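Local coordinates for protein HIRA (Homo sapiens, PDB 5YJE), which cooperates with the histone chaperone ASF1A to promote replication-independent chromatin assembly and is required for periodic repression of histone genes during the cell cycle, at residues L171-Q184 / P193-F205. Sequence-based numbering, arbitrary orientation.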
ATOM      1  N   LEU B 171      14.877 -10.242  -2.346  1.00 42.71           N
ATOM      2  CA  LEU B 171      15.406 -10.781  -3.590  1.00 49.18           C
ATOM      3  C   LEU B 171      15.574 -12.297  -3.549  1.00 46.87           C
ATOM      4  O   LEU B 171      16.160 -12.873  -4.471  1.00 50.97           O
ATOM      5  CB  LEU B 171      16.744 -10.111  -3.933  1.00 46.98           C
ATOM      6  CG  LEU B 171      16.689  -8.671  -4.439  1.00 49.64           C
ATOM      7  CD1 LEU B 171      18.101  -8.198  -4.786  1.00 49.11           C
ATOM      8  CD2 LEU B 171      15.819  -8.602  -5.668  1.00 45.06           C
ATOM      9  N   HIS B 172      15.075 -12.942  -2.496  1.00 42.44           N
ATOM     10  CA  HIS B 172      15.302 -14.369  -2.310  1.00 50.97           C
ATOM     11  C   HIS B 172      14.640 -15.192  -3.410  1.00 50.17           C
ATOM     12  O   HIS B 172      15.235 -16.144  -3.929  1.00 51.00           O
ATOM     13  CB  HIS B 172      14.792 -14.787  -0.929  1.00 51.89           C
ATOM     14  CG  HIS B 172      14.816 -16.263  -0.693  1.00 62.76           C
ATOM     15  ND1 HIS B 172      15.990 -16.984  -0.592  1.00 65.24           N
ATOM     16  CD2 HIS B 172      13.808 -17.156  -0.530  1.00 61.46           C
ATOM     17  CE1 HIS B 172      15.703 -18.255  -0.372  1.00 66.26           C
ATOM     18  NE2 HIS B 172      14.387 -18.386  -0.330  1.00 66.25           N
ATOM     19  N   SER B 173      13.417 -14.826  -3.782  1.00 49.08           N
ATOM     20  CA  SER B 173      12.689 -15.533  -4.830  1.00 47.34           C
ATOM     21  C   SER B 173      13.485 -15.577  -6.126  1.00 43.84           C
ATOM     22  O   SER B 173      13.572 -16.617  -6.777  1.00 46.26           O
ATOM     23  CB  SER B 173      11.350 -14.844  -5.062  1.00 40.87           C
ATOM     24  OG  SER B 173      10.402 -15.761  -5.508  1.00 58.56           O
ATOM     25  N   ILE B 174      14.072 -14.446  -6.509  1.00 46.28           N
ATOM     26  CA  ILE B 174      14.830 -14.331  -7.743  1.00 46.08           C
ATOM     27  C   ILE B 174      16.164 -15.056  -7.643  1.00 50.72           C
ATOM     28  O   ILE B 174      16.663 -15.605  -8.634  1.00 53.53           O
ATOM     29  CB  ILE B 174      15.034 -12.838  -8.050  1.00 49.46           C
ATOM     30  CG1 ILE B 174      13.732 -12.214  -8.509  1.00 48.07           C
ATOM     31  CG2 ILE B 174      16.166 -12.592  -9.060  1.00 54.87           C
ATOM     32  CD1 ILE B 174      13.938 -10.771  -8.784  1.00 55.15           C
ATOM     33  N   LEU B 175      16.769 -15.058  -6.464  1.00 49.81           N
ATOM     34  CA  LEU B 175      18.127 -15.549  -6.324  1.00 52.81           C
ATOM     35  C   LEU B 175      18.179 -17.048  -6.068  1.00 52.40           C
ATOM     36  O   LEU B 175      19.162 -17.698  -6.439  1.00 48.82           O
ATOM     37  CB  LEU B 175      18.843 -14.778  -5.205  1.00 50.69           C
ATOM     38  CG  LEU B 175      19.214 -13.337  -5.581  1.00 51.30           C
ATOM     39  CD1 LEU B 175      19.919 -12.628  -4.419  1.00 51.83           C
ATOM     40  CD2 LEU B 175      20.082 -13.329  -6.852  1.00 52.62           C
ATOM     41  N   ALA B 176      17.144 -17.614  -5.457  1.00 52.65           N
ATOM     42  CA  ALA B 176      17.131 -19.050  -5.206  1.00 57.25           C
ATOM     43  C   ALA B 176      17.133 -19.808  -6.527  1.00 51.69           C
ATOM     44  O   ALA B 176      16.357 -19.496  -7.431  1.00 56.86           O
ATOM     45  CB  ALA B 176      15.913 -19.435  -4.362  1.00 53.36           C
ATOM     46  N   GLY B 177      18.038 -20.785  -6.643  1.00 55.63           N
ATOM     47  CA  GLY B 177      18.251 -21.523  -7.871  1.00 49.65           C
ATOM     48  C   GLY B 177      19.188 -20.867  -8.861  1.00 55.38           C
ATOM     49  O   GLY B 177      19.608 -21.531  -9.820  1.00 60.25           O
ATOM     50  N   SER B 178      19.538 -19.599  -8.667  1.00 52.49           N
ATOM     51  CA  SER B 178      20.452 -18.893  -9.559  1.00 48.02           C
ATOM     52  C   SER B 178      21.879 -19.365  -9.305  1.00 48.65           C
ATOM     53  O   SER B 178      22.129 -20.301  -8.546  1.00 51.17           O
ATOM     54  CB  SER B 178      20.327 -17.385  -9.354  1.00 50.73           C
ATOM     55  OG  SER B 178      21.011 -16.984  -8.172  1.00 55.27           O
ATOM     56  N   ASP B 179      22.851 -18.698  -9.925  1.00 50.70           N
ATOM     57  CA  ASP B 179      24.259 -18.956  -9.644  1.00 51.53           C
ATOM     58  C   ASP B 179      24.848 -17.953  -8.635  1.00 52.19           C
ATOM     59  O   ASP B 179      26.057 -17.655  -8.665  1.00 51.13           O
ATOM     60  CB  ASP B 179      25.044 -18.966 -10.953  1.00 49.64           C
ATOM     61  CG  ASP B 179      25.124 -17.597 -11.583  1.00 56.47           C
ATOM     62  OD1 ASP B 179      24.305 -16.728 -11.196  1.00 55.13           O
ATOM     63  OD2 ASP B 179      25.997 -17.393 -12.462  1.00 60.79           O
ATOM     64  N   MET B 180      24.014 -17.447  -7.725  1.00 47.80           N
ATOM     65  CA  MET B 180      24.348 -16.466  -6.690  1.00 55.08           C
ATOM     66  C   MET B 180      24.689 -15.083  -7.237  1.00 51.44           C
ATOM     67  O   MET B 180      25.274 -14.291  -6.505  1.00 55.36           O
ATOM     68  CB  MET B 180      25.536 -16.871  -5.792  1.00 61.26           C
ATOM     69  CG  MET B 180      25.867 -18.352  -5.578  1.00 60.13           C
ATOM     70  SD  MET B 180      27.682 -18.631  -5.472  1.00 81.28           S
ATOM     71  CE  MET B 180      28.252 -17.484  -4.194  1.00 57.38           C
ATOM     72  N   THR B 181      24.412 -14.775  -8.502  1.00 51.96           N
ATOM     73  CA  THR B 181      24.781 -13.473  -9.040  1.00 46.56           C
ATOM     74  C   THR B 181      23.613 -12.869  -9.786  1.00 46.00           C
ATOM     75  O   THR B 181      22.600 -13.521 -10.043  1.00 47.64           O
ATOM     76  CB  THR B 181      26.004 -13.509  -9.985  1.00 51.98           C
ATOM     77  OG1 THR B 181      25.651 -14.146 -11.211  1.00 55.21           O
ATOM     78  CG2 THR B 181      27.205 -14.201  -9.355  1.00 48.70           C
ATOM     79  N   VAL B 182      23.767 -11.582 -10.090  1.00 51.29           N
ATOM     80  CA  VAL B 182      22.861 -10.827 -10.940  1.00 50.69           C
ATOM     81  C   VAL B 182      23.736 -10.030 -11.886  1.00 51.65           C
ATOM     82  O   VAL B 182      24.467  -9.140 -11.441  1.00 54.50           O
ATOM     83  CB  VAL B 182      21.941  -9.883 -10.151  1.00 50.34           C
ATOM     84  CG1 VAL B 182      21.134  -9.005 -11.123  1.00 43.31           C
ATOM     85  CG2 VAL B 182      21.017 -10.668  -9.225  1.00 50.37           C
ATOM     86  N   SER B 183      23.636 -10.327 -13.185  1.00 50.48           N
ATOM     87  CA  SER B 183      24.570  -9.787 -14.169  1.00 51.20           C
ATOM     88  C   SER B 183      24.372  -8.295 -14.334  1.00 52.26           C
ATOM     89  O   SER B 183      25.346  -7.535 -14.394  1.00 55.06           O
ATOM     90  CB  SER B 183      24.384 -10.479 -15.530  1.00 48.48           C
ATOM     91  OG  SER B 183      24.098 -11.863 -15.377  1.00 53.64           O
ATOM     92  N   GLN B 184      23.118  -7.854 -14.446  1.00 53.01           N
ATOM     93  CA  GLN B 184      22.857  -6.425 -14.573  1.00 53.15           C
ATOM     94  C   GLN B 184      21.656  -6.035 -13.726  1.00 48.52           C
ATOM     95  O   GLN B 184      20.740  -6.837 -13.501  1.00 44.02           O
ATOM     96  CB  GLN B 184      22.616  -5.991 -16.032  1.00 54.17           C
ATOM     97  CG  GLN B 184      23.882  -5.946 -16.895  1.00 65.63           C
ATOM     98  CD  GLN B 184      24.102  -7.224 -17.703  1.00 67.97           C
ATOM     99  OE1 GLN B 184      23.145  -7.870 -18.141  1.00 70.37           O
ATOM    100  NE2 GLN B 184      25.364  -7.583 -17.912  1.00 74.89           N
ATOM    101  N   PRO B 193      12.639  -1.584 -10.721  1.00 42.68           N
ATOM    102  CA  PRO B 193      13.884  -2.354 -10.725  1.00 41.87           C
ATOM    103  C   PRO B 193      13.793  -3.585 -11.614  1.00 44.14           C
ATOM    104  O   PRO B 193      12.794  -4.312 -11.637  1.00 44.44           O
ATOM    105  CB  PRO B 193      14.064  -2.743  -9.248  1.00 42.35           C
ATOM    106  CG  PRO B 193      12.670  -2.789  -8.697  1.00 39.24           C
ATOM    107  CD  PRO B 193      11.801  -1.881  -9.543  1.00 37.32           C
ATOM    108  N   VAL B 194      14.878  -3.811 -12.346  1.00 47.11           N
ATOM    109  CA  VAL B 194      15.041  -4.941 -13.248  1.00 42.83           C
ATOM    110  C   VAL B 194      16.333  -5.665 -12.877  1.00 45.33           C
ATOM    111  O   VAL B 194      17.385  -5.034 -12.719  1.00 43.40           O
ATOM    112  CB  VAL B 194      15.067  -4.484 -14.720  1.00 42.71           C
ATOM    113  CG1 VAL B 194      15.094  -5.666 -15.640  1.00 42.05           C
ATOM    114  CG2 VAL B 194      13.856  -3.616 -15.005  1.00 42.63           C
ATOM    115  N   MET B 195      16.239  -6.983 -12.729  1.00 45.91           N
ATOM    116  CA  MET B 195      17.345  -7.882 -12.431  1.00 42.52           C
ATOM    117  C   MET B 195      17.525  -8.798 -13.637  1.00 47.92           C
ATOM    118  O   MET B 195      16.651  -9.623 -13.938  1.00 45.79           O
ATOM    119  CB  MET B 195      17.047  -8.683 -11.166  1.00 41.03           C
ATOM    120  CG  MET B 195      16.553  -7.830 -10.016  1.00 50.10           C
ATOM    121  SD  MET B 195      17.894  -7.184  -8.988  1.00 56.79           S
ATOM    122  CE  MET B 195      17.631  -5.432  -9.145  1.00 53.40           C
ATOM    123  N   ASN B 196      18.641  -8.629 -14.341  1.00 46.06           N
ATOM    124  CA  ASN B 196      19.010  -9.479 -15.461  1.00 45.78           C
ATOM    125  C   ASN B 196      19.995 -10.528 -14.943  1.00 46.60           C
ATOM    126  O   ASN B 196      21.142 -10.196 -14.598  1.00 48.90           O
ATOM    127  CB  ASN B 196      19.628  -8.661 -16.594  1.00 50.68           C
ATOM    128  CG  ASN B 196      19.310  -9.229 -17.952  1.00 59.10           C
ATOM    129  OD1 ASN B 196      18.346  -8.866 -18.565  1.00 65.25           O
ATOM    130  ND2 ASN B 196      20.081 -10.194 -18.389  1.00 67.53           N
ATOM    131  N   LEU B 197      19.538 -11.782 -14.880  1.00 44.34           N
ATOM    132  CA  LEU B 197      20.296 -12.919 -14.381  1.00 46.81           C
ATOM    133  C   LEU B 197      21.136 -13.560 -15.493  1.00 52.87           C
ATOM    134  O   LEU B 197      20.844 -13.445 -16.695  1.00 49.34           O
ATOM    135  CB  LEU B 197      19.366 -13.975 -13.783  1.00 48.05           C
ATOM    136  CG  LEU B 197      18.389 -13.563 -12.674  1.00 52.56           C
ATOM    137  CD1 LEU B 197      17.679 -14.786 -12.100  1.00 49.25           C
ATOM    138  CD2 LEU B 197      19.092 -12.810 -11.575  1.00 47.80           C
ATOM    139  N   SER B 198      22.184 -14.269 -15.066  1.00 53.13           N
ATOM    140  CA  SER B 198      23.106 -14.874 -16.019  1.00 53.76           C
ATOM    141  C   SER B 198      22.463 -16.010 -16.811  1.00 55.18           C
ATOM    142  O   SER B 198      22.921 -16.307 -17.916  1.00 53.34           O
ATOM    143  CB  SER B 198      24.361 -15.380 -15.304  1.00 47.79           C
ATOM    144  OG  SER B 198      24.059 -16.494 -14.484  1.00 52.67           O
ATOM    145  N   ASP B 199      21.412 -16.636 -16.293  1.00 51.73           N
ATOM    146  CA  ASP B 199      20.729 -17.685 -17.042  1.00 55.99           C
ATOM    147  C   ASP B 199      19.827 -17.138 -18.157  1.00 54.09           C
ATOM    148  O   ASP B 199      19.100 -17.911 -18.785  1.00 55.91           O
ATOM    149  CB  ASP B 199      19.927 -18.572 -16.080  1.00 51.20           C
ATOM    150  CG  ASP B 199      18.665 -17.899 -15.558  1.00 57.42           C
ATOM    151  OD1 ASP B 199      18.526 -16.662 -15.684  1.00 58.04           O
ATOM    152  OD2 ASP B 199      17.815 -18.610 -14.976  1.00 62.93           O
ATOM    153  N   GLY B 200      19.863 -15.836 -18.435  1.00 53.06           N
ATOM    154  CA  GLY B 200      19.003 -15.259 -19.446  1.00 50.13           C
ATOM    155  C   GLY B 200      17.678 -14.723 -18.935  1.00 48.03           C
ATOM    156  O   GLY B 200      16.984 -14.017 -19.678  1.00 49.11           O
ATOM    157  N   LYS B 201      17.301 -15.035 -17.703  1.00 41.91           N
ATOM    158  CA  LYS B 201      16.033 -14.555 -17.172  1.00 53.10           C
ATOM    159  C   LYS B 201      16.186 -13.164 -16.578  1.00 48.40           C
ATOM    160  O   LYS B 201      17.188 -12.844 -15.930  1.00 50.90           O
ATOM    161  CB  LYS B 201      15.470 -15.518 -16.126  1.00 51.04           C
ATOM    162  CG  LYS B 201      14.988 -16.832 -16.726  1.00 53.63           C
ATOM    163  CD  LYS B 201      14.467 -17.787 -15.666  1.00 54.41           C
ATOM    164  CE  LYS B 201      13.636 -18.898 -16.303  1.00 60.05           C
ATOM    165  NZ  LYS B 201      13.855 -20.222 -15.640  1.00 73.57           N
ATOM    166  N   ALA B 202      15.199 -12.326 -16.849  1.00 45.68           N
ATOM    167  CA  ALA B 202      15.101 -10.993 -16.283  1.00 44.72           C
ATOM    168  C   ALA B 202      13.773 -10.847 -15.548  1.00 47.02           C
ATOM    169  O   ALA B 202      12.705 -11.193 -16.081  1.00 45.12           O
ATOM    170  CB  ALA B 202      15.232  -9.941 -17.373  1.00 42.23           C
ATOM    171  N   TYR B 203      13.845 -10.356 -14.319  1.00 44.26           N
ATOM    172  CA  TYR B 203      12.672 -10.110 -13.496  1.00 41.35           C
ATOM    173  C   TYR B 203      12.626  -8.629 -13.179  1.00 46.97           C
ATOM    174  O   TYR B 203      13.641  -8.037 -12.801  1.00 42.84           O
ATOM    175  CB  TYR B 203      12.710 -10.901 -12.192  1.00 40.11           C
ATOM    176  CG  TYR B 203      12.753 -12.395 -12.352  1.00 48.50           C
ATOM    177  CD1 TYR B 203      13.966 -13.081 -12.506  1.00 47.04           C
ATOM    178  CD2 TYR B 203      11.574 -13.130 -12.352  1.00 40.97           C
ATOM    179  CE1 TYR B 203      13.978 -14.461 -12.639  1.00 46.93           C
ATOM    180  CE2 TYR B 203      11.574 -14.479 -12.488  1.00 43.21           C
ATOM    181  CZ  TYR B 203      12.762 -15.149 -12.635  1.00 50.43           C
ATOM    182  OH  TYR B 203      12.701 -16.514 -12.774  1.00 58.03           O
ATOM    183  N   CYS B 204      11.463  -8.031 -13.323  1.00 40.64           N
ATOM    184  CA  CYS B 204      11.294  -6.673 -12.874  1.00 44.32           C
ATOM    185  C   CYS B 204      10.224  -6.679 -11.793  1.00 49.54           C
ATOM    186  O   CYS B 204       9.391  -7.599 -11.736  1.00 46.65           O
ATOM    187  CB  CYS B 204      10.922  -5.756 -14.034  1.00 47.50           C
ATOM    188  SG  CYS B 204       9.191  -5.784 -14.372  1.00 55.44           S
ATOM    189  N   PHE B 205      10.271  -5.681 -10.907  1.00 44.87           N
ATOM    190  CA  PHE B 205       9.267  -5.558  -9.859  1.00 44.58           C
ATOM    191  C   PHE B 205       8.219  -4.541 -10.298  1.00 45.98           C
ATOM    192  O   PHE B 205       8.546  -3.387 -10.586  1.00 46.95           O
ATOM    193  CB  PHE B 205       9.867  -5.159  -8.510  1.00 43.36           C
ATOM    194  CG  PHE B 205       8.894  -5.322  -7.380  1.00 39.77           C
ATOM    195  CD1 PHE B 205       8.778  -6.527  -6.718  1.00 41.69           C
ATOM    196  CD2 PHE B 205       8.036  -4.290  -7.038  1.00 37.86           C
ATOM    197  CE1 PHE B 205       7.827  -6.696  -5.699  1.00 40.74           C
ATOM    198  CE2 PHE B 205       7.111  -4.449  -6.030  1.00 38.93           C
ATOM    199  CZ  PHE B 205       7.002  -5.659  -5.361  1.00 37.25           C
TER
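Ile174, on the short helix 172-175, lies alongside Tyr203, the two side chains running antiparallel, its CD1 lying 3.6 Å from Tyr203 CB while CG1 approaches the ring obliquely. The torsions explain this reach: CG1 stands anti to the carbonyl carbon, and an extended chi2 (179°) carries CD1 on to Met195 CG, 4.1 Å away. The other branch, CG2, meets Leu197 CD2 at 3.9 Å. That same CD2 packs obliquely against Val182 CG2 at 3.7 Å, so Leu197, like Met195, touches both the helix and the chain entering strand 184-187. An alanine in place of Ile174 would remove the CG1-CD1 arm and CG2, and is likely to leave a gap between Tyr203, Met195 and Leu197. Trp212, and Leu130 of a second subunit, also touch Ile174, placing this apolar cluster near a subunit interface.

At the strand edge the link is polar. Gln184 N and Asn196 O lie 3.1 Å apart in a nearly straight bond (165°); Asn196 N returns a 2.9 Å bond to Gln184 O. Ser183 N adds a weak, bent bond (122°) to Asn196 O, completing a classic beta bulge. Farther out, Ser198 OG gives a weak hydrogen bond to Asp179 OD2, 2.9 Å away.

Thus an apolar interior seats the helical connection from the preceding sheet, consistent with a link between blades of a beta-propeller-like domain in the TUP1-like enhancer of split region of this C-terminal part of HIRA, while directional backbone bonds fix the register of strand 184-187 against strand 193-196.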